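Local coordinates for tudor domain-containing protein 1 (Homo sapiens, PDB 5M9N), which probably acts in piRNA-guided repression of transposable elements during spermatogenesis, its Tudor domains recognising arginine-methylated partners such as Piwi proteins, at residues V19-L24 with Y82-D87; A102-Y107 with E111-G116. One frame throughout, in Å; residues are numbered along the deposited sequence.

Contact 1: V19-L24 with Y82-D87; sequences VDKSDL and YPAIGD
K21 reaches D87 with its ammonium group, and this one salt bridge carries nearly the whole contact. K21 NZ donates to D87 OD1 over 3.1 Å, meeting the syn lone pair of that oxygen, while the bond from K21 NZ to D87 OD2 is weak at 3.3 Å. The ammonium therefore sits before both carboxylate oxygens but favours one, and the two side chains cross at about a right angle. The lysine chain bends at its third torsion (chi3 63°) near its end, and K21 NZ also rests 3.7 Å from A84 CB. The carboxylate has a second partner in the backbone beside it: A84 N donates to D87 OD2 at 3.0 Å, coming from above the carboxylate plane, so OD2 takes this main-chain N-H and the weaker of the lysine bonds. A type II turn from A84 to D87, closed by the bond from D87 N to A84 O, brings the two residues together, with G86 at a positive phi. In the partner segment 19-24, an Asx turn in which D20 OD1 accepts from S22 N leads into the short 3-10 segment 21-23 that bears K21. This is a surface salt bridge joining the loop that comes before strand 36-44 to the type II turn before strand 88-92 of the Tudor domain.

Contact 2: A102-Y107 with E111-G116; sequences ASVLAY and ESVLVG
V104 and V113 meet methyl to methyl at the apolar centre of this hairpin, CG1 to CG1 at 3.5 Å, which is tighter than ordinary van der Waals contact. Both branches stand anti to their own backbone N (chi1 179° and 180°), an orientation that turns them toward one another. The second methyl of V113 serves the aromatic neighbour: CG2 lies over the face of the Y107 ring, 3.7 Å from its centroid and 13° off the ring normal, a CH-pi contact. V115 continues this face, with L131 lying against V113 and V115. S103, A106 and L114 share the other face; at the bulge L105 turns toward the partner strand and its CD1 comes 4.0 Å from L114 CG. Outward from the side chains, the backbone ladder pairs S103 with G116 through two bonds, S103 N to G116 O and G116 N to S103 O. Beyond V104 the register slips by one residue: L105 N donates to L114 O at 2.8 Å, and L114 N to A106 O at 2.7 Å, so two residues of one strand face a single leucine. At the polar edge Y107 OH bonds to P83 O, and S112 OG to S109 OG near the hairpin turn. This is an antiparallel beta hairpin with a classic beta bulge, within the strongly bent antiparallel sheet of the Tudor fold, a member of the SH3-like clan.

Contact 1 closes before contact 2 opens along the chain, and their centres lie 13 Å apart on the same side of the chain's centre. Segment 82-87 leads directly into strand 88-92, the neighbour of strand 99-109 in the five-stranded antiparallel sheet, so it runs into the strand beside the hairpin, in the interior of the sheet order. They touch: G86 N lies 2.8 Å from V104 O, a probable hydrogen bond, and the A84 carbonyl O packs 3.5 Å from V104 CB. The turn that carries the surface salt bridge is thus fastened by its backbone to the hairpin, and the loop before strand 36-44 is thereby linked to the Tudor sheet, in addition to the packing of L24 on I134 and L139.

Contact 1: V19-L24 with Y82-D87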
ATOM      1  N   VAL A  19      20.120   6.470  16.106  1.00 55.35           N
ATOM      2  CA  VAL A  19      18.924   6.995  15.471  1.00 57.43           C
ATOM      3  C   VAL A  19      17.977   7.673  16.469  1.00 61.90           C
ATOM      4  O   VAL A  19      17.456   7.032  17.414  1.00 62.21           O
ATOM      5  CB  VAL A  19      18.154   5.905  14.680  1.00 55.89           C
ATOM      6  CG1 VAL A  19      16.893   6.492  14.078  1.00 55.69           C
ATOM      7  CG2 VAL A  19      19.019   5.306  13.576  1.00 54.13           C
ATOM      8  N   ASP A  20      17.738   8.964  16.232  1.00 65.01           N
ATOM      9  CA  ASP A  20      16.643   9.663  16.869  1.00 68.68           C
ATOM     10  C   ASP A  20      15.402   9.177  16.132  1.00 67.74           C
ATOM     11  O   ASP A  20      15.307   9.318  14.910  1.00 68.02           O
ATOM     12  CB  ASP A  20      16.812  11.193  16.771  1.00 72.11           C
ATOM     13  CG  ASP A  20      16.061  11.946  17.873  1.00 74.33           C
ATOM     14  OD1 ASP A  20      14.886  11.614  18.140  1.00 73.04           O
ATOM     15  OD2 ASP A  20      16.650  12.881  18.469  1.00 78.48           O
ATOM     16  N   LYS A  21      14.481   8.570  16.873  1.00 68.09           N
ATOM     17  CA  LYS A  21      13.203   8.132  16.331  1.00 66.74           C
ATOM     18  C   LYS A  21      12.322   9.295  15.841  1.00 66.44           C
ATOM     19  O   LYS A  21      11.413   9.074  15.029  1.00 65.25           O
ATOM     20  CB  LYS A  21      12.435   7.300  17.364  1.00 68.70           C
ATOM     21  CG  LYS A  21      12.830   5.832  17.397  1.00 69.47           C
ATOM     22  CD  LYS A  21      12.062   5.044  18.452  1.00 70.52           C
ATOM     23  CE  LYS A  21      10.559   5.011  18.184  1.00 71.57           C
ATOM     24  NZ  LYS A  21       9.809   4.065  19.070  1.00 72.28           N
ATOM     25  N   SER A  22      12.576  10.516  16.326  1.00 65.43           N
ATOM     26  CA  SER A  22      12.003  11.721  15.714  1.00 64.03           C
ATOM     27  C   SER A  22      12.368  11.800  14.247  1.00 62.05           C
ATOM     28  O   SER A  22      11.571  12.242  13.441  1.00 61.46           O
ATOM     29  CB  SER A  22      12.503  12.997  16.395  1.00 65.70           C
ATOM     30  OG  SER A  22      12.063  13.058  17.741  1.00 67.10           O
ATOM     31  N   ASP A  23      13.577  11.377  13.905  1.00 59.79           N
ATOM     32  CA  ASP A  23      14.006  11.347  12.517  1.00 59.38           C
ATOM     33  C   ASP A  23      13.470  10.162  11.693  1.00 56.61           C
ATOM     34  O   ASP A  23      13.922   9.983  10.559  1.00 58.27           O
ATOM     35  CB  ASP A  23      15.547  11.373  12.434  1.00 60.44           C
ATOM     36  CG  ASP A  23      16.172  12.603  13.118  1.00 61.47           C
ATOM     37  OD1 ASP A  23      15.451  13.541  13.551  1.00 62.12           O
ATOM     38  OD2 ASP A  23      17.416  12.621  13.199  1.00 61.60           O
ATOM     39  N   LEU A  24      12.528   9.368  12.209  1.00 52.41           N
ATOM     40  CA  LEU A  24      12.009   8.219  11.462  1.00 50.84           C
ATOM     41  C   LEU A  24      10.603   8.469  10.950  1.00 49.27           C
ATOM     42  O   LEU A  24       9.721   7.611  11.049  1.00 48.32           O
ATOM     43  CB  LEU A  24      12.092   6.924  12.285  1.00 51.39           C
ATOM     44  CG  LEU A  24      13.526   6.407  12.468  1.00 52.77           C
ATOM     45  CD1 LEU A  24      13.528   5.088  13.230  1.00 52.70           C
ATOM     46  CD2 LEU A  24      14.238   6.249  11.113  1.00 53.66           C
ATOM     47  N   TYR A  82      12.757  -4.921  19.273  1.00 43.51           N
ATOM     48  CA  TYR A  82      11.393  -4.864  19.645  1.00 41.97           C
ATOM     49  C   TYR A  82      10.943  -3.473  19.291  1.00 40.50           C
ATOM     50  O   TYR A  82      10.939  -2.576  20.150  1.00 41.66           O
ATOM     51  CB  TYR A  82      11.203  -5.133  21.159  1.00 43.32           C
ATOM     52  CG  TYR A  82      11.436  -6.564  21.545  1.00 44.29           C
ATOM     53  CD1 TYR A  82      10.403  -7.498  21.512  1.00 44.87           C
ATOM     54  CD2 TYR A  82      12.693  -6.986  21.975  1.00 46.44           C
ATOM     55  CE1 TYR A  82      10.637  -8.829  21.860  1.00 46.38           C
ATOM     56  CE2 TYR A  82      12.937  -8.310  22.339  1.00 48.11           C
ATOM     57  CZ  TYR A  82      11.912  -9.228  22.274  1.00 48.16           C
ATOM     58  OH  TYR A  82      12.170 -10.534  22.641  1.00 50.46           O
ATOM     59  N   PRO A  83      10.487  -3.283  18.030  1.00 37.95           N
ATOM     60  CA  PRO A  83       9.914  -1.997  17.653  1.00 36.83           C
ATOM     61  C   PRO A  83       8.610  -1.685  18.374  1.00 36.34           C
ATOM     62  O   PRO A  83       7.899  -2.612  18.803  1.00 35.91           O
ATOM     63  CB  PRO A  83       9.706  -2.157  16.146  1.00 35.82           C
ATOM     64  CG  PRO A  83       9.504  -3.613  15.937  1.00 35.80           C
ATOM     65  CD  PRO A  83      10.475  -4.235  16.911  1.00 36.56           C
ATOM     66  N   ALA A  84       8.306  -0.395  18.498  1.00 36.23           N
ATOM     67  CA  ALA A  84       7.088   0.063  19.096  1.00 37.06           C
ATOM     68  C   ALA A  84       6.010   0.062  18.074  1.00 37.13           C
ATOM     69  O   ALA A  84       6.316   0.102  16.846  1.00 35.51           O
ATOM     70  CB  ALA A  84       7.242   1.472  19.688  1.00 37.96           C
ATOM     71  N   ILE A  85       4.752   0.049  18.564  1.00 36.79           N
ATOM     72  CA  ILE A  85       3.571   0.138  17.719  1.00 37.71           C
ATOM     73  C   ILE A  85       3.665   1.437  16.973  1.00 35.99           C
ATOM     74  O   ILE A  85       3.954   2.445  17.554  1.00 36.26           O
ATOM     75  CB  ILE A  85       2.215   0.041  18.466  1.00 40.06           C
ATOM     76  CG1 ILE A  85       2.096  -1.280  19.256  1.00 41.48           C
ATOM     77  CG2 ILE A  85       1.039   0.233  17.496  1.00 40.24           C
ATOM     78  CD1 ILE A  85       2.589  -2.510  18.539  1.00 40.97           C
ATOM     79  N   GLY A  86       3.519   1.359  15.665  1.00 33.73           N
ATOM     80  CA  GLY A  86       3.654   2.513  14.799  1.00 32.80           C
ATOM     81  C   GLY A  86       5.028   2.874  14.274  1.00 31.35           C
ATOM     82  O   GLY A  86       5.162   3.853  13.579  1.00 32.35           O
ATOM     83  N   ASP A  87       6.063   2.131  14.611  1.00 30.71           N
ATOM     84  CA  ASP A  87       7.369   2.435  14.114  1.00 30.05           C
ATOM     85  C   ASP A  87       7.368   1.955  12.653  1.00 28.95           C
ATOM     86  O   ASP A  87       6.627   1.038  12.296  1.00 27.71           O
ATOM     87  CB  ASP A  87       8.467   1.657  14.838  1.00 30.15           C
ATOM     88  CG  ASP A  87       8.848   2.275  16.163  1.00 31.04           C
ATOM     89  OD1 ASP A  87       8.302   3.331  16.517  1.00 31.03           O
ATOM     90  OD2 ASP A  87       9.737   1.669  16.771  1.00 31.33           O
TER

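Contact 2: A102-Y107 with E111-G116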
ATOM      1  N   ALA A 102       8.063  -1.396   6.406  1.00 23.04           N
ATOM      2  CA  ALA A 102       6.890  -1.911   7.034  1.00 23.32           C
ATOM      3  C   ALA A 102       6.566  -1.133   8.321  1.00 24.14           C
ATOM      4  O   ALA A 102       7.469  -0.711   9.017  1.00 24.34           O
ATOM      5  CB  ALA A 102       7.052  -3.362   7.355  1.00 23.49           C
ATOM      6  N   SER A 103       5.274  -0.910   8.518  1.00 24.55           N
ATOM      7  CA  SER A 103       4.728  -0.280   9.744  1.00 25.63           C
ATOM      8  C   SER A 103       4.379  -1.349  10.736  1.00 26.18           C
ATOM      9  O   SER A 103       3.715  -2.285  10.408  1.00 26.57           O
ATOM     10  CB  SER A 103       3.468   0.457   9.369  1.00 25.83           C
ATOM     11  OG  SER A 103       3.019   1.219  10.444  1.00 27.27           O
ATOM     12  N   VAL A 104       4.794  -1.180  11.985  1.00 27.15           N
ATOM     13  CA  VAL A 104       4.428  -2.125  13.044  1.00 27.47           C
ATOM     14  C   VAL A 104       2.988  -1.893  13.503  1.00 27.09           C
ATOM     15  O   VAL A 104       2.716  -0.856  14.080  1.00 27.82           O
ATOM     16  CB  VAL A 104       5.407  -1.946  14.193  1.00 28.26           C
ATOM     17  CG1 VAL A 104       5.077  -2.885  15.360  1.00 28.89           C
ATOM     18  CG2 VAL A 104       6.830  -2.154  13.682  1.00 28.67           C
ATOM     19  N   LEU A 105       2.056  -2.799  13.217  1.00 26.34           N
ATOM     20  CA  LEU A 105       0.638  -2.490  13.489  1.00 26.45           C
ATOM     21  C   LEU A 105       0.210  -2.962  14.891  1.00 26.62           C
ATOM     22  O   LEU A 105      -0.579  -2.331  15.490  1.00 27.03           O
ATOM     23  CB  LEU A 105      -0.307  -3.060  12.446  1.00 25.96           C
ATOM     24  CG  LEU A 105       0.031  -2.678  10.973  1.00 25.50           C
ATOM     25  CD1 LEU A 105      -0.905  -3.417  10.076  1.00 25.23           C
ATOM     26  CD2 LEU A 105      -0.101  -1.194  10.811  1.00 25.75           C
ATOM     27  N   ALA A 106       0.805  -4.040  15.376  1.00 26.56           N
ATOM     28  CA  ALA A 106       0.373  -4.734  16.594  1.00 26.84           C
ATOM     29  C   ALA A 106       1.318  -5.886  16.835  1.00 27.07           C
ATOM     30  O   ALA A 106       1.873  -6.487  15.881  1.00 26.40           O
ATOM     31  CB  ALA A 106      -1.072  -5.253  16.467  1.00 26.62           C
ATOM     32  N   TYR A 107       1.512  -6.238  18.108  1.00 27.42           N
ATOM     33  CA  TYR A 107       2.179  -7.495  18.382  1.00 27.97           C
ATOM     34  C   TYR A 107       1.130  -8.592  18.358  1.00 28.41           C
ATOM     35  O   TYR A 107       0.060  -8.471  18.997  1.00 28.72           O
ATOM     36  CB  TYR A 107       2.931  -7.451  19.734  1.00 28.91           C
ATOM     37  CG  TYR A 107       4.297  -6.887  19.602  1.00 29.04           C
ATOM     38  CD1 TYR A 107       4.469  -5.565  19.309  1.00 29.26           C
ATOM     39  CD2 TYR A 107       5.426  -7.682  19.778  1.00 29.79           C
ATOM     40  CE1 TYR A 107       5.742  -5.018  19.123  1.00 29.69           C
ATOM     41  CE2 TYR A 107       6.703  -7.162  19.634  1.00 30.20           C
ATOM     42  CZ  TYR A 107       6.856  -5.814  19.282  1.00 30.26           C
ATOM     43  OH  TYR A 107       8.138  -5.252  19.150  1.00 31.14           O
ATOM     44  N   GLU A 111       6.701 -12.742  20.472  1.00 35.54           N
ATOM     45  CA  GLU A 111       7.755 -12.863  19.469  1.00 35.98           C
ATOM     46  C   GLU A 111       7.328 -12.659  17.979  1.00 33.65           C
ATOM     47  O   GLU A 111       8.101 -12.953  17.093  1.00 33.20           O
ATOM     48  CB  GLU A 111       8.422 -14.240  19.656  1.00 38.88           C
ATOM     49  CG  GLU A 111       8.797 -14.568  21.145  1.00 42.49           C
ATOM     50  CD  GLU A 111       9.846 -13.611  21.768  1.00 45.10           C
ATOM     51  OE1 GLU A 111      10.532 -12.865  21.010  1.00 47.51           O
ATOM     52  OE2 GLU A 111      10.015 -13.603  23.038  1.00 49.52           O
ATOM     53  N   SER A 112       6.159 -12.076  17.726  1.00 31.86           N
ATOM     54  CA  SER A 112       5.615 -11.966  16.373  1.00 30.32           C
ATOM     55  C   SER A 112       4.812 -10.677  16.258  1.00 28.98           C
ATOM     56  O   SER A 112       4.280 -10.194  17.252  1.00 28.54           O
ATOM     57  CB  SER A 112       4.797 -13.216  15.994  1.00 30.52           C
ATOM     58  OG  SER A 112       3.619 -13.331  16.758  1.00 30.71           O
ATOM     59  N   VAL A 113       4.826 -10.058  15.075  1.00 27.13           N
ATOM     60  CA  VAL A 113       4.208  -8.741  14.893  1.00 26.33           C
ATOM     61  C   VAL A 113       3.362  -8.701  13.622  1.00 25.51           C
ATOM     62  O   VAL A 113       3.802  -9.237  12.606  1.00 25.67           O
ATOM     63  CB  VAL A 113       5.306  -7.690  14.826  1.00 26.27           C
ATOM     64  CG1 VAL A 113       4.784  -6.287  14.630  1.00 26.28           C
ATOM     65  CG2 VAL A 113       6.130  -7.683  16.075  1.00 26.87           C
ATOM     66  N   LEU A 114       2.213  -8.028  13.667  1.00 25.03           N
ATOM     67  CA  LEU A 114       1.405  -7.734  12.469  1.00 24.62           C
ATOM     68  C   LEU A 114       2.042  -6.519  11.810  1.00 23.86           C
ATOM     69  O   LEU A 114       2.236  -5.517  12.482  1.00 23.64           O
ATOM     70  CB  LEU A 114      -0.019  -7.465  12.863  1.00 24.98           C
ATOM     71  CG  LEU A 114      -0.941  -7.070  11.732  1.00 24.74           C
ATOM     72  CD1 LEU A 114      -1.114  -8.217  10.760  1.00 24.87           C
ATOM     73  CD2 LEU A 114      -2.269  -6.628  12.300  1.00 25.02           C
ATOM     74  N   VAL A 115       2.494  -6.656  10.550  1.00 23.06           N
ATOM     75  CA  VAL A 115       3.123  -5.529   9.881  1.00 22.85           C
ATOM     76  C   VAL A 115       2.394  -5.193   8.550  1.00 22.44           C
ATOM     77  O   VAL A 115       1.871  -6.093   7.931  1.00 22.48           O
ATOM     78  CB  VAL A 115       4.630  -5.730   9.579  1.00 23.01           C
ATOM     79  CG1 VAL A 115       5.447  -5.977  10.876  1.00 23.29           C
ATOM     80  CG2 VAL A 115       4.892  -6.825   8.527  1.00 23.02           C
ATOM     81  N   GLY A 116       2.328  -3.916   8.212  1.00 22.17           N
ATOM     82  CA  GLY A 116       1.811  -3.449   6.896  1.00 21.96           C
ATOM     83  C   GLY A 116       2.930  -2.988   5.992  1.00 21.77           C
ATOM     84  O   GLY A 116       3.817  -2.229   6.426  1.00 22.19           O
TER